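Local coordinates for saframycin Mx1 synthetase B (Legionella pneumophila subsp. pneumophila, PDB 3KXW), which belongs to the ANL group of AMP-binding enzymes and binds 5'-O-[(S)-(dodecanoyloxy)(hydroxy)phosphoryl]adenosine in a pocket, at residues F72-F82 with P217-L228; Y96-K106 with V529-V537. One frame throughout, in Å; residues are numbered along the deposited sequence.

Contact 1. Residues F72-F82 with P217-L228. With 1ZZ (5'-O-[(S)-(dodecanoyloxy)(hydroxy)phosphoryl]adenosine), chain B.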
loop_
_atom_site.group_PDB
_atom_site.type_symbol
_atom_site.label_atom_id
_atom_site.label_comp_id
_atom_site.label_asym_id
_atom_site.label_seq_id
_atom_site.Cartn_x
_atom_site.Cartn_y
_atom_site.Cartn_z
ATOM N N PHE A 72 1.472 -14.600 6.682
ATOM C CA PHE A 72 0.327 -14.302 7.546
ATOM C C PHE A 72 -0.698 -13.448 6.839
ATOM O O PHE A 72 -0.340 -12.521 6.091
ATOM C CB PHE A 72 0.767 -13.518 8.798
ATOM C CG PHE A 72 1.537 -14.330 9.781
ATOM C CD1 PHE A 72 0.874 -15.086 10.744
ATOM C CD2 PHE A 72 2.939 -14.334 9.746
ATOM C CE1 PHE A 72 1.598 -15.868 11.655
ATOM C CE2 PHE A 72 3.672 -15.087 10.662
ATOM C CZ PHE A 72 2.996 -15.865 11.617
ATOM N N ALA A 73 -1.969 -13.730 7.105
ATOM C CA ALA A 73 -3.025 -12.767 6.834
ATOM C C ALA A 73 -2.888 -11.619 7.849
ATOM O O ALA A 73 -2.206 -11.763 8.874
ATOM C CB ALA A 73 -4.405 -13.440 6.950
ATOM N N PRO A 74 -3.532 -10.483 7.572
ATOM C CA PRO A 74 -3.524 -9.394 8.548
ATOM C C PRO A 74 -4.011 -9.867 9.922
ATOM O O PRO A 74 -4.891 -10.709 10.004
ATOM C CB PRO A 74 -4.529 -8.395 7.959
ATOM C CG PRO A 74 -4.552 -8.680 6.484
ATOM C CD PRO A 74 -4.385 -10.181 6.406
ATOM N N GLY A 75 -3.454 -9.312 10.989
ATOM C CA GLY A 75 -3.836 -9.705 12.324
ATOM C C GLY A 75 -2.738 -9.471 13.336
ATOM O O GLY A 75 -1.648 -8.981 13.012
ATOM N N LEU A 76 -3.012 -9.827 14.586
ATOM C CA LEU A 76 -2.003 -9.630 15.614
ATOM C C LEU A 76 -0.843 -10.624 15.469
ATOM O O LEU A 76 0.295 -10.269 15.800
ATOM C CB LEU A 76 -2.609 -9.681 17.023
ATOM C CG LEU A 76 -3.650 -8.584 17.309
ATOM C CD1 LEU A 76 -4.101 -8.670 18.764
ATOM C CD2 LEU A 76 -3.070 -7.208 17.010
ATOM N N PRO A 77 -1.113 -11.863 14.999
ATOM C CA PRO A 77 0.043 -12.778 14.871
ATOM C C PRO A 77 1.134 -12.258 13.920
ATOM O O PRO A 77 2.325 -12.398 14.212
ATOM C CB PRO A 77 -0.580 -14.076 14.343
ATOM C CG PRO A 77 -1.991 -14.052 14.898
ATOM C CD PRO A 77 -2.405 -12.585 14.909
ATOM N N LEU A 78 0.745 -11.647 12.807
ATOM C CA LEU A 78 1.746 -11.060 11.908
ATOM C C LEU A 78 2.619 -10.042 12.654
ATOM O O LEU A 78 3.832 -10.021 12.501
ATOM C CB LEU A 78 1.094 -10.432 10.684
ATOM C CG LEU A 78 1.970 -9.551 9.774
ATOM C CD1 LEU A 78 3.188 -10.333 9.261
ATOM C CD2 LEU A 78 1.133 -9.075 8.603
ATOM N N ILE A 79 1.995 -9.204 13.468
ATOM C CA ILE A 79 2.721 -8.139 14.177
ATOM C C ILE A 79 3.650 -8.713 15.242
ATOM O O ILE A 79 4.799 -8.276 15.394
ATOM C CB ILE A 79 1.730 -7.138 14.816
ATOM C CG1 ILE A 79 0.919 -6.426 13.718
ATOM C CG2 ILE A 79 2.481 -6.128 15.683
ATOM C CD1 ILE A 79 -0.339 -5.658 14.252
ATOM N N GLN A 80 3.171 -9.711 15.973
ATOM C CA GLN A 80 4.036 -10.391 16.949
ATOM C C GLN A 80 5.249 -11.026 16.249
ATOM O O GLN A 80 6.371 -10.943 16.745
ATOM C CB GLN A 80 3.238 -11.474 17.683
ATOM C CG GLN A 80 2.074 -10.922 18.514
ATOM C CD GLN A 80 1.025 -11.960 18.830
ATOM O OE1 GLN A 80 1.207 -13.141 18.568
ATOM N NE2 GLN A 80 -0.101 -11.519 19.366
ATOM N N ALA A 81 5.008 -11.682 15.116
ATOM C CA ALA A 81 6.073 -12.409 14.404
ATOM C C ALA A 81 7.101 -11.432 13.853
ATOM O O ALA A 81 8.306 -11.670 13.934
ATOM C CB ALA A 81 5.485 -13.300 13.272
ATOM N N PHE A 82 6.622 -10.311 13.317
ATOM C CA PHE A 82 7.499 -9.275 12.782
ATOM C C PHE A 82 8.429 -8.743 13.889
ATOM O O PHE A 82 9.648 -8.656 13.708
ATOM C CB PHE A 82 6.661 -8.138 12.167
ATOM C CG PHE A 82 7.484 -7.079 11.441
ATOM C CD1 PHE A 82 7.730 -7.190 10.085
ATOM C CD2 PHE A 82 8.003 -5.987 12.123
ATOM C CE1 PHE A 82 8.491 -6.217 9.397
ATOM C CE2 PHE A 82 8.764 -5.001 11.448
ATOM C CZ PHE A 82 9.002 -5.130 10.085
ATOM N N PRO A 217 -1.073 -4.989 5.582
ATOM C CA PRO A 217 0.168 -4.891 6.361
ATOM C C PRO A 217 1.376 -5.379 5.539
ATOM O O PRO A 217 2.491 -5.306 6.033
ATOM C CB PRO A 217 -0.062 -5.840 7.556
ATOM C CG PRO A 217 -1.280 -6.619 7.269
ATOM C CD PRO A 217 -1.918 -6.124 5.986
ATOM N N HIS A 218 1.149 -5.870 4.320
ATOM C CA HIS A 218 2.246 -6.344 3.460
ATOM C C HIS A 218 2.706 -5.293 2.419
ATOM O O HIS A 218 3.498 -5.581 1.506
ATOM C CB HIS A 218 1.841 -7.619 2.732
ATOM C CG HIS A 218 1.125 -8.625 3.595
ATOM N ND1 HIS A 218 1.777 -9.657 4.237
ATOM C CD2 HIS A 218 -0.188 -8.771 3.891
ATOM C CE1 HIS A 218 0.896 -10.401 4.885
ATOM N NE2 HIS A 218 -0.304 -9.882 4.697
ATOM N N HIS A 219 2.162 -4.089 2.545
ATOM C CA HIS A 219 2.583 -2.934 1.747
ATOM C C HIS A 219 3.148 -1.914 2.763
ATOM O O HIS A 219 2.710 -1.871 3.907
ATOM C CB HIS A 219 1.364 -2.382 1.005
ATOM C CG HIS A 219 1.621 -1.115 0.249
ATOM N ND1 HIS A 219 1.382 0.135 0.787
ATOM C CD2 HIS A 219 2.090 -0.904 -1.004
ATOM C CE1 HIS A 219 1.686 1.060 -0.108
ATOM N NE2 HIS A 219 2.121 0.456 -1.202
ATOM N N ASP A 220 4.143 -1.134 2.358
ATOM C CA ASP A 220 4.762 -0.148 3.242
ATOM C C ASP A 220 3.798 0.752 4.049
ATOM O O ASP A 220 3.975 0.903 5.242
ATOM C CB ASP A 220 5.793 0.707 2.493
ATOM C CG ASP A 220 5.223 1.374 1.262
ATOM O OD1 ASP A 220 3.975 1.400 1.116
ATOM O OD2 ASP A 220 6.035 1.890 0.449
HETATM N N MSE A 221 2.791 1.336 3.419
HETATM C CA MSE A 221 1.904 2.252 4.134
HETATM C C MSE A 221 1.196 1.626 5.346
HETATM O O MSE A 221 1.203 2.180 6.448
HETATM C CB MSE A 221 0.873 2.833 3.162
HETATM C CG MSE A 221 0.389 4.187 3.558
HETATM SE SE MSE A 221 -0.336 5.235 2.017
HETATM C CE MSE A 221 -1.673 3.943 1.473
ATOM N N GLY A 222 0.583 0.464 5.132
ATOM C CA GLY A 222 -0.155 -0.221 6.181
ATOM C C GLY A 222 0.765 -0.817 7.243
ATOM O O GLY A 222 0.348 -1.007 8.388
ATOM N N LEU A 223 2.012 -1.120 6.875
ATOM C CA LEU A 223 2.978 -1.649 7.845
ATOM C C LEU A 223 3.691 -0.502 8.584
ATOM O O LEU A 223 3.619 -0.397 9.807
ATOM C CB LEU A 223 4.025 -2.542 7.139
ATOM C CG LEU A 223 5.201 -2.973 8.029
ATOM C CD1 LEU A 223 4.718 -3.722 9.273
ATOM C CD2 LEU A 223 6.233 -3.801 7.249
ATOM N N ILE A 224 4.362 0.368 7.826
ATOM C CA ILE A 224 5.237 1.371 8.440
ATOM C C ILE A 224 4.424 2.521 9.042
ATOM O O ILE A 224 4.631 2.917 10.179
ATOM C CB ILE A 224 6.279 1.875 7.428
ATOM C CG1 ILE A 224 7.193 0.694 6.988
ATOM C CG2 ILE A 224 7.087 3.043 7.996
ATOM C CD1 ILE A 224 8.157 1.090 5.906
ATOM N N GLY A 225 3.473 3.023 8.268
ATOM C CA GLY A 225 2.603 4.086 8.725
ATOM C C GLY A 225 1.642 3.687 9.826
ATOM O O GLY A 225 1.525 4.383 10.828
ATOM N N CYS A 226 0.931 2.585 9.646
ATOM C CA CYS A 226 -0.230 2.341 10.510
ATOM C C CYS A 226 0.005 1.303 11.623
ATOM O O CYS A 226 -0.857 1.089 12.463
ATOM C CB CYS A 226 -1.437 1.948 9.662
ATOM S SG CYS A 226 -1.849 3.226 8.457
ATOM N N ILE A 227 1.176 0.672 11.631
ATOM C CA ILE A 227 1.484 -0.295 12.695
ATOM C C ILE A 227 2.776 0.085 13.433
ATOM O O ILE A 227 2.776 0.260 14.656
ATOM C CB ILE A 227 1.612 -1.752 12.163
ATOM C CG1 ILE A 227 0.307 -2.224 11.524
ATOM C CG2 ILE A 227 1.998 -2.723 13.307
ATOM C CD1 ILE A 227 0.408 -3.535 10.770
ATOM N N LEU A 228 3.867 0.219 12.691
ATOM C CA LEU A 228 5.155 0.481 13.314
ATOM C C LEU A 228 5.244 1.882 13.908
ATOM O O LEU A 228 5.795 2.049 15.002
ATOM C CB LEU A 228 6.314 0.183 12.375
ATOM C CG LEU A 228 6.331 -1.263 11.855
ATOM C CD1 LEU A 228 7.513 -1.440 10.911
ATOM C CD2 LEU A 228 6.358 -2.328 12.984
HETATM P P 1ZZ B . 5.276 1.812 -2.928
HETATM C C1 1ZZ B . 0.251 7.155 9.730
HETATM N N1 1ZZ B . 2.829 7.192 -5.452
HETATM O O1 1ZZ B . 2.959 3.921 -2.035
HETATM C C2 1ZZ B . 0.158 7.034 8.203
HETATM N N2 1ZZ B . 2.365 8.379 -3.615
HETATM O O2 1ZZ B . 4.837 2.607 -1.534
HETATM C C3 1ZZ B . 1.334 7.722 7.498
HETATM N N3 1ZZ B . 1.849 8.872 -7.212
HETATM O O3 1ZZ B . 6.699 1.546 -2.887
HETATM C C4 1ZZ B . 1.466 7.229 6.049
HETATM N N4 1ZZ B . 0.901 10.812 -6.142
HETATM O O4 1ZZ B . 4.437 0.435 -3.000
HETATM C C5 1ZZ B . 2.306 8.171 5.171
HETATM N N5 1ZZ B . 0.944 11.229 -3.844
HETATM O O5 1ZZ B . 4.877 2.700 -4.282
HETATM C C6 1ZZ B . 2.262 7.648 3.728
HETATM O O6 1ZZ B . 3.532 4.818 -5.616
HETATM C C7 1ZZ B . 2.870 8.434 2.540
HETATM O O7 1ZZ B . 4.728 6.101 -7.939
HETATM C C8 1ZZ B . 2.664 7.915 1.103
HETATM O O8 1ZZ B . 6.731 5.636 -6.557
HETATM C C9 1ZZ B . 3.710 6.828 0.806
HETATM C C10 1ZZ B . 3.248 5.761 -0.214
HETATM C C11 1ZZ B . 4.279 4.598 -0.199
HETATM C C12 1ZZ B . 4.274 3.917 -1.581
HETATM C C13 1ZZ B . 5.307 4.036 -4.429
HETATM C C14 1ZZ B . 4.811 4.565 -5.625
HETATM C C15 1ZZ B . 5.522 5.901 -6.051
HETATM C C16 1ZZ B . 4.681 6.477 -6.891
HETATM C C17 1ZZ B . 3.421 6.198 -6.228
HETATM C C18 1ZZ B . 2.896 7.281 -4.003
HETATM C C19 1ZZ B . 1.867 9.074 -4.840
HETATM C C20 1ZZ B . 2.189 8.394 -5.900
HETATM C C21 1ZZ B . 1.196 10.002 -7.340
HETATM C C22 1ZZ B . 1.193 10.420 -5.011
#
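The side chains of P74 and P217 cross at about a right angle where each chain segment leads into a helix, and the helices 76-82 and 220-228 are themselves almost perpendicular (88°). CG of P74 lies 3.7 Å from CD of P217. Beside it, CD2 of L78 rests 3.6 Å from CB of P217, so one proline is touched by two side chains. Further along, I79 and I227 reach toward each other tip to tip, with CD1 of I79 3.9 Å from CG2 of I227.

The F82 ring is thrown toward helix 220-228 because its CG stands anti to the backbone N (chi1 -173°). One rim atom, CE1, comes 3.9 Å from CD2 of L223, while CE2 lies 3.8 Å from CD1 of L228; F171 of strand 169-174 meets the same ring edge-to-face. L223 and L228 are brought together by a wider pi-type turn, in which the L223 carbonyl accepts from both I227 N and L228 N.

The start of this helix also serves the ligand: H219 NE2 makes a weak hydrogen bond (2.9 Å) to O4 of 1ZZ, and M221 SE lies 3.9 Å from its chain carbon C6. The contact is thus carried mainly by apolar side chains, while H219 and D220, at the start of the helix, face the phosphoryl end of 1ZZ.

Contact 2. Residues Y96-K106 with V529-V537; sequences YPPAQEKLLDK and VYENHQLEV
The large AMP-binding part of the chain meets the C-terminal domain here, through Q534, where the chain following helix 515-533 leaves helical angles, and the residues Y96, L103 and K106. Q534 has a positive phi of 54°, and its side chain bends at chi2 to lie over the Y96 ring. The amide is stacked there, its plane 25° from that of the ring, with NE2 4.0 Å above the ring centre. The aliphatic part slides past the phenol, bringing CG of Q534 to 3.5 Å from Y96 OH.

At the other end of the amide, OE1 of Q534 accepts a hydrogen bond from K106 NZ at 3.2 Å; the donor stands above the carbonyl plane, 46° out of it and not on a lone pair. L103 fills the neighbouring position: its CD2 is 3.8 Å from Q534 NE2, and CD1 sits 3.7 Å from the backbone O of E531. A water links the two backbones, accepting from L103 N (3.0 Å) and donating to N532 O (3.1 Å), and so serves an amide in the first turn of helix 101-106.

CB and CG of K102 lie across the H533 imidazole, while the K102 amine turns back to form a salt bridge with D105. H533 NE2 and N532 ND2 are both hydrogen-bonded to S476 of helix 469-479. This partly buried, polar and water-bridged seam is consistent with the two-domain architecture of ANL enzymes, in which a small C-terminal domain sits against the large one and can change its orientation.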
loop_
_atom_site.group_PDB
_atom_site.type_symbol
_atom_site.label_atom_id
_atom_site.label_comp_id
_atom_site.label_asym_id
_atom_site.label_seq_id
_atom_site.Cartn_x
_atom_site.Cartn_y
_atom_site.Cartn_z
ATOM N N TYR A 96 2.030 -11.980 1.524
ATOM C CA TYR A 96 0.622 -12.380 1.451
ATOM C C TYR A 96 0.533 -13.893 1.400
ATOM O O TYR A 96 1.302 -14.528 0.690
ATOM C CB TYR A 96 -0.010 -11.857 0.151
ATOM C CG TYR A 96 -0.140 -10.357 0.023
ATOM C CD1 TYR A 96 -1.304 -9.696 0.449
ATOM C CD2 TYR A 96 0.872 -9.592 -0.567
ATOM C CE1 TYR A 96 -1.441 -8.307 0.323
ATOM C CE2 TYR A 96 0.741 -8.200 -0.692
ATOM C CZ TYR A 96 -0.418 -7.571 -0.246
ATOM O OH TYR A 96 -0.536 -6.202 -0.361
ATOM N N PRO A 97 -0.412 -14.486 2.135
ATOM C CA PRO A 97 -0.614 -15.930 1.983
ATOM C C PRO A 97 -0.877 -16.266 0.507
ATOM O O PRO A 97 -1.650 -15.553 -0.145
ATOM C CB PRO A 97 -1.841 -16.196 2.868
ATOM C CG PRO A 97 -1.714 -15.177 3.944
ATOM C CD PRO A 97 -1.190 -13.933 3.257
ATOM N N PRO A 98 -0.209 -17.309 -0.021
ATOM C CA PRO A 98 -0.229 -17.639 -1.458
ATOM C C PRO A 98 -1.498 -18.402 -1.829
ATOM O O PRO A 98 -1.440 -19.571 -2.223
ATOM C CB PRO A 98 1.016 -18.516 -1.634
ATOM C CG PRO A 98 1.229 -19.162 -0.286
ATOM C CD PRO A 98 0.661 -18.210 0.759
ATOM N N ALA A 99 -2.634 -17.726 -1.696
ATOM C CA ALA A 99 -3.939 -18.376 -1.799
ATOM C C ALA A 99 -4.320 -18.740 -3.229
ATOM O O ALA A 99 -5.144 -19.625 -3.453
ATOM C CB ALA A 99 -5.014 -17.507 -1.168
ATOM N N GLN A 100 -3.723 -18.062 -4.197
ATOM C CA GLN A 100 -4.033 -18.338 -5.595
ATOM C C GLN A 100 -2.767 -18.350 -6.438
ATOM O O GLN A 100 -1.656 -18.106 -5.948
ATOM C CB GLN A 100 -5.063 -17.338 -6.160
ATOM C CG GLN A 100 -6.431 -17.292 -5.436
ATOM C CD GLN A 100 -7.292 -18.521 -5.681
ATOM O OE1 GLN A 100 -7.084 -19.258 -6.640
ATOM N NE2 GLN A 100 -8.264 -18.750 -4.805
ATOM N N GLU A 101 -2.938 -18.648 -7.720
ATOM C CA GLU A 101 -1.795 -18.960 -8.564
ATOM C C GLU A 101 -0.706 -17.890 -8.552
ATOM O O GLU A 101 0.474 -18.186 -8.298
ATOM C CB GLU A 101 -2.268 -19.232 -9.999
ATOM C CG GLU A 101 -2.728 -20.669 -10.215
ATOM C CD GLU A 101 -4.177 -20.915 -9.807
ATOM O OE1 GLU A 101 -4.821 -19.991 -9.218
ATOM O OE2 GLU A 101 -4.661 -22.053 -10.076
ATOM N N LYS A 102 -1.105 -16.653 -8.840
ATOM C CA LYS A 102 -0.150 -15.553 -8.951
ATOM C C LYS A 102 0.465 -15.215 -7.591
ATOM O O LYS A 102 1.663 -14.937 -7.501
ATOM C CB LYS A 102 -0.796 -14.313 -9.593
ATOM C CG LYS A 102 0.199 -13.220 -10.003
ATOM C CD LYS A 102 1.240 -13.763 -10.982
ATOM C CE LYS A 102 2.554 -12.981 -10.896
ATOM N NZ LYS A 102 3.317 -13.299 -9.630
ATOM N N LEU A 103 -0.340 -15.232 -6.533
ATOM C CA LEU A 103 0.215 -14.998 -5.191
ATOM C C LEU A 103 1.261 -16.055 -4.825
ATOM O O LEU A 103 2.176 -15.793 -4.038
ATOM C CB LEU A 103 -0.882 -14.980 -4.119
ATOM C CG LEU A 103 -1.818 -13.772 -4.097
ATOM C CD1 LEU A 103 -3.100 -14.145 -3.350
ATOM C CD2 LEU A 103 -1.176 -12.531 -3.487
ATOM N N LEU A 104 1.101 -17.254 -5.375
ATOM C CA LEU A 104 2.023 -18.354 -5.073
ATOM C C LEU A 104 3.311 -18.236 -5.878
ATOM O O LEU A 104 4.412 -18.482 -5.371
ATOM C CB LEU A 104 1.355 -19.702 -5.325
ATOM C CG LEU A 104 2.279 -20.923 -5.186
ATOM C CD1 LEU A 104 2.834 -21.038 -3.779
ATOM C CD2 LEU A 104 1.497 -22.177 -5.568
ATOM N N ASP A 105 3.164 -17.838 -7.134
ATOM C CA ASP A 105 4.304 -17.507 -7.968
ATOM C C ASP A 105 5.140 -16.389 -7.320
ATOM O O ASP A 105 6.366 -16.461 -7.280
ATOM C CB ASP A 105 3.806 -17.056 -9.345
ATOM C CG ASP A 105 4.909 -16.502 -10.201
ATOM O OD1 ASP A 105 5.709 -17.310 -10.710
ATOM O OD2 ASP A 105 4.981 -15.258 -10.354
ATOM N N LYS A 106 4.471 -15.349 -6.831
ATOM C CA LYS A 106 5.169 -14.244 -6.182
ATOM C C LYS A 106 5.924 -14.743 -4.946
ATOM O O LYS A 106 7.086 -14.398 -4.729
ATOM C CB LYS A 106 4.187 -13.113 -5.822
ATOM C CG LYS A 106 4.769 -12.058 -4.882
ATOM C CD LYS A 106 4.205 -10.673 -5.128
ATOM C CE LYS A 106 2.795 -10.520 -4.604
ATOM N NZ LYS A 106 2.459 -9.068 -4.559
ATOM N N VAL A 529 -9.682 -8.934 -8.154
ATOM C CA VAL A 529 -8.453 -8.385 -8.705
ATOM C C VAL A 529 -7.595 -7.753 -7.587
ATOM O O VAL A 529 -6.370 -7.857 -7.583
ATOM C CB VAL A 529 -8.779 -7.349 -9.804
ATOM C CG1 VAL A 529 -7.508 -6.699 -10.307
ATOM C CG2 VAL A 529 -9.553 -8.040 -10.947
ATOM N N TYR A 530 -8.251 -7.097 -6.648
ATOM C CA TYR A 530 -7.536 -6.519 -5.511
ATOM C C TYR A 530 -6.774 -7.585 -4.717
ATOM O O TYR A 530 -5.593 -7.401 -4.387
ATOM C CB TYR A 530 -8.492 -5.775 -4.599
ATOM C CG TYR A 530 -7.785 -5.095 -3.452
ATOM C CD1 TYR A 530 -7.340 -3.784 -3.556
ATOM C CD2 TYR A 530 -7.539 -5.788 -2.265
ATOM C CE1 TYR A 530 -6.682 -3.167 -2.488
ATOM C CE2 TYR A 530 -6.891 -5.180 -1.198
ATOM C CZ TYR A 530 -6.466 -3.876 -1.311
ATOM O OH TYR A 530 -5.823 -3.295 -0.224
ATOM N N GLU A 531 -7.447 -8.694 -4.433
ATOM C CA GLU A 531 -6.863 -9.804 -3.668
ATOM C C GLU A 531 -5.778 -10.583 -4.407
ATOM O O GLU A 531 -4.735 -10.888 -3.832
ATOM C CB GLU A 531 -7.974 -10.736 -3.188
ATOM C CG GLU A 531 -8.975 -9.995 -2.323
ATOM C CD GLU A 531 -8.888 -10.309 -0.830
ATOM O OE1 GLU A 531 -9.474 -11.345 -0.428
ATOM O OE2 GLU A 531 -8.300 -9.501 -0.045
ATOM N N ASN A 532 -6.020 -10.886 -5.683
ATOM C CA ASN A 532 -5.088 -11.679 -6.474
ATOM C C ASN A 532 -3.910 -10.894 -7.035
ATOM O O ASN A 532 -2.856 -11.473 -7.291
ATOM C CB ASN A 532 -5.824 -12.383 -7.627
ATOM C CG ASN A 532 -6.720 -13.531 -7.150
ATOM O OD1 ASN A 532 -7.019 -13.661 -5.959
ATOM N ND2 ASN A 532 -7.155 -14.368 -8.092
ATOM N N HIS A 533 -4.078 -9.588 -7.234
ATOM C CA HIS A 533 -3.074 -8.806 -7.967
ATOM C C HIS A 533 -2.651 -7.492 -7.322
ATOM O O HIS A 533 -1.761 -6.793 -7.825
ATOM C CB HIS A 533 -3.561 -8.560 -9.397
ATOM C CG HIS A 533 -3.890 -9.825 -10.112
ATOM N ND1 HIS A 533 -2.919 -10.649 -10.641
ATOM C CD2 HIS A 533 -5.071 -10.451 -10.315
ATOM C CE1 HIS A 533 -3.499 -11.708 -11.187
ATOM N NE2 HIS A 533 -4.805 -11.614 -10.999
ATOM N N GLN A 534 -3.280 -7.166 -6.207
ATOM C CA GLN A 534 -3.024 -5.884 -5.546
ATOM C C GLN A 534 -3.210 -4.734 -6.523
ATOM O O GLN A 534 -2.423 -3.784 -6.526
ATOM C CB GLN A 534 -1.611 -5.859 -4.927
ATOM C CG GLN A 534 -1.436 -6.792 -3.724
ATOM C CD GLN A 534 -1.513 -8.256 -4.107
ATOM O OE1 GLN A 534 -0.713 -8.749 -4.913
ATOM N NE2 GLN A 534 -2.476 -8.966 -3.532
ATOM N N LEU A 535 -4.249 -4.820 -7.360
ATOM C CA LEU A 535 -4.572 -3.745 -8.280
ATOM C C LEU A 535 -6.034 -3.343 -8.102
ATOM O O LEU A 535 -6.838 -4.144 -7.628
ATOM C CB LEU A 535 -4.349 -4.180 -9.737
ATOM C CG LEU A 535 -2.898 -4.496 -10.143
ATOM C CD1 LEU A 535 -2.887 -5.240 -11.457
ATOM C CD2 LEU A 535 -2.077 -3.207 -10.240
ATOM N N GLU A 536 -6.365 -2.110 -8.472
ATOM C CA GLU A 536 -7.746 -1.627 -8.379
ATOM C C GLU A 536 -8.397 -1.421 -9.741
ATOM O O GLU A 536 -7.958 -0.570 -10.508
ATOM C CB GLU A 536 -7.811 -0.307 -7.610
ATOM C CG GLU A 536 -7.186 -0.365 -6.233
ATOM C CD GLU A 536 -5.760 0.107 -6.262
ATOM O OE1 GLU A 536 -5.035 -0.258 -7.203
ATOM O OE2 GLU A 536 -5.349 0.867 -5.364
ATOM N N VAL A 537 -9.463 -2.172 -10.029
ATOM C CA VAL A 537 -10.232 -1.959 -11.273
ATOM C C VAL A 537 -11.008 -0.643 -11.260
ATOM O O VAL A 537 -11.743 -0.359 -10.314
ATOM C CB VAL A 537 -11.236 -3.093 -11.523
ATOM C CG1 VAL A 537 -11.998 -2.828 -12.829
ATOM C CG2 VAL A 537 -10.511 -4.439 -11.585
HETATM O O HOH W 1 -3.185 -14.521 -7.258
#

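Contacts 1 and 2 have centres about 17 Å apart and are joined through the chain: helix 76-87 connects the neighbouring parallel strands 67-71 and 91-95, a beta-alpha-beta crossover whose strands lead into 72-82 and 96-106. The two touch directly where F72 O lies 3.3 Å from P97 CD, and the rings of H218 and Y96 meet with planes at about 30°. Contact 1 supplies H219, D220, M221 and G225 to the ligand pocket, whereas the Y96 side chain in contact 2 is about 9 Å from 1ZZ at the nearest atoms. H218, next in sequence to the ligand-binding H219, thus adjoins the Y96 ring on which the Q534 amide is stacked.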